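Local coordinates for octaprenyl-diphosphate synthase (Roseobacter denitrificans, PDB 4JXN), which probably makes all-trans-octaprenyl diphosphate from farnesyl diphosphate and isopentenyl diphosphate, supplying the precursor for the side chain of isoprenoid quinones, at residues H76-A81 against F130-E135. Sequence-based numbering, arbitrary orientation.
Sequences HINLAA and FQLMVE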
# COMPACT_ATOMS: atom_id res chain seq x y z
N HIS A 76 19.72 -10.15 1.73
CA HIS A 76 19.24 -10.11 3.12
C HIS A 76 19.11 -8.67 3.63
O HIS A 76 18.21 -8.35 4.41
CB HIS A 76 20.14 -10.97 4.03
CG HIS A 76 21.56 -10.51 4.10
ND1 HIS A 76 22.22 -10.34 5.30
CD2 HIS A 76 22.45 -10.20 3.13
CE1 HIS A 76 23.46 -9.94 5.06
NE2 HIS A 76 23.62 -9.84 3.76
N ILE A 77 19.99 -7.81 3.13
CA ILE A 77 19.93 -6.37 3.37
C ILE A 77 18.67 -5.76 2.74
O ILE A 77 17.94 -4.97 3.38
CB ILE A 77 21.17 -5.65 2.80
CG1 ILE A 77 22.47 -6.29 3.31
CG2 ILE A 77 21.17 -4.17 3.18
CD1 ILE A 77 22.57 -6.35 4.82
N ASN A 78 18.42 -6.12 1.49
CA ASN A 78 17.19 -5.66 0.82
C ASN A 78 15.97 -6.09 1.63
O ASN A 78 15.08 -5.28 1.95
CB ASN A 78 17.06 -6.23 -0.60
CG ASN A 78 18.24 -5.90 -1.50
OD1 ASN A 78 19.37 -5.75 -1.04
ND2 ASN A 78 17.97 -5.80 -2.79
N LEU A 79 15.95 -7.37 1.97
CA LEU A 79 14.79 -7.96 2.63
C LEU A 79 14.55 -7.39 4.02
O LEU A 79 13.40 -7.22 4.42
CB LEU A 79 14.95 -9.48 2.70
CG LEU A 79 14.94 -10.14 1.32
CD1 LEU A 79 15.19 -11.64 1.45
CD2 LEU A 79 13.61 -9.83 0.63
N ALA A 80 15.61 -7.10 4.76
CA ALA A 80 15.44 -6.53 6.08
C ALA A 80 14.97 -5.08 5.97
O ALA A 80 14.17 -4.63 6.78
CB ALA A 80 16.74 -6.63 6.88
N ALA A 81 15.44 -4.36 4.95
CA ALA A 81 14.92 -3.00 4.68
C ALA A 81 13.42 -3.01 4.36
O ALA A 81 12.61 -2.26 4.96
CB ALA A 81 15.71 -2.35 3.54
N PHE A 130 8.57 -2.82 -2.17
CA PHE A 130 8.24 -3.75 -3.25
C PHE A 130 9.38 -3.79 -4.28
O PHE A 130 9.79 -4.87 -4.74
CB PHE A 130 6.89 -3.30 -3.84
CG PHE A 130 6.40 -4.12 -5.00
CD1 PHE A 130 6.74 -5.46 -5.14
CD2 PHE A 130 5.56 -3.54 -5.93
CE1 PHE A 130 6.26 -6.19 -6.21
CE2 PHE A 130 5.07 -4.27 -7.00
CZ PHE A 130 5.43 -5.60 -7.14
N GLN A 131 9.88 -2.61 -4.60
CA GLN A 131 11.07 -2.45 -5.42
C GLN A 131 12.27 -3.23 -4.89
O GLN A 131 12.97 -3.89 -5.67
CB GLN A 131 11.46 -0.97 -5.50
CG GLN A 131 10.55 -0.14 -6.39
CD GLN A 131 11.00 1.31 -6.47
OE1 GLN A 131 11.12 2.01 -5.45
NE2 GLN A 131 11.24 1.77 -7.69
N LEU A 132 12.51 -3.13 -3.58
CA LEU A 132 13.61 -3.87 -2.92
C LEU A 132 13.49 -5.40 -3.02
O LEU A 132 14.48 -6.07 -3.33
CB LEU A 132 13.74 -3.45 -1.44
CG LEU A 132 14.41 -2.10 -1.20
CD1 LEU A 132 14.07 -1.51 0.16
CD2 LEU A 132 15.91 -2.23 -1.37
N MET A 133 12.30 -5.95 -2.76
CA MET A 133 12.14 -7.42 -2.86
C MET A 133 12.31 -7.90 -4.30
O MET A 133 12.88 -8.96 -4.54
CB MET A 133 10.79 -7.92 -2.33
CG MET A 133 9.91 -6.93 -1.59
SD MET A 133 8.34 -7.69 -1.09
CE MET A 133 7.35 -6.23 -0.72
N VAL A 134 11.78 -7.14 -5.25
CA VAL A 134 11.85 -7.53 -6.66
C VAL A 134 13.31 -7.62 -7.10
O VAL A 134 13.70 -8.54 -7.84
CB VAL A 134 11.09 -6.54 -7.59
CG1 VAL A 134 11.45 -6.76 -9.06
CG2 VAL A 134 9.59 -6.70 -7.39
N GLU A 135 14.11 -6.66 -6.65
CA GLU A 135 15.54 -6.66 -6.97
C GLU A 135 16.29 -7.91 -6.52
O GLU A 135 17.38 -8.19 -7.02
CB GLU A 135 16.20 -5.41 -6.39
CG GLU A 135 15.81 -4.12 -7.12
CD GLU A 135 15.96 -2.88 -6.26
OE1 GLU A 135 15.13 -1.96 -6.39
OE2 GLU A 135 16.91 -2.83 -5.44
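Asn78 meets Leu132 of helix 116-134, their CA atoms facing each other at 5.5 Å. Its CG stands anti to its own carbonyl carbon (chi1 -57°), which carries the amide across the gap. There ND2 lies 3.5 Å from Leu132 O, a close approach that falls short of a hydrogen bond, and 4.0 Å from Glu135 CB. A short amide suits a place this close to the partner backbone: its CB and CG lie near Leu132 O, and its ND2 is turned toward the side of Glu135. Glu135 passes it at about a right angle, with the carboxylate plane turned 77° from the amide; OE2 makes a salt bridge to Arg33 of helix 9-34, the strongest polar partner of this carboxylate.

Leu79 starts out away from the partner helix, but its branched end returns, setting CD2 4.5 Å from Met133 CA. The same side chain also packs on Thr62 and Val141, so one leucine bridges three neighbouring helices. Met133 in turn packs on Phe130 of the second subunit, beside the dimer interface.

One turn beyond Asn78, Ala81 offers a lone methyl, and its CB touches Leu132 CD1 at 3.8 Å. So small a residue lets the leucine branch come close to the helix, while the other branch, CD2, comes 4.2 Å from Asn78 CB; Leu132 thus sits against both residues and also reaches Leu29 and Phe85. The axes of 76-81 and 130-134 approach to 8.5 Å with their N-to-C directions at 156°, a nearly antiparallel helix pair in the all-helical isoprenoid synthase fold of trans-prenyltransferases.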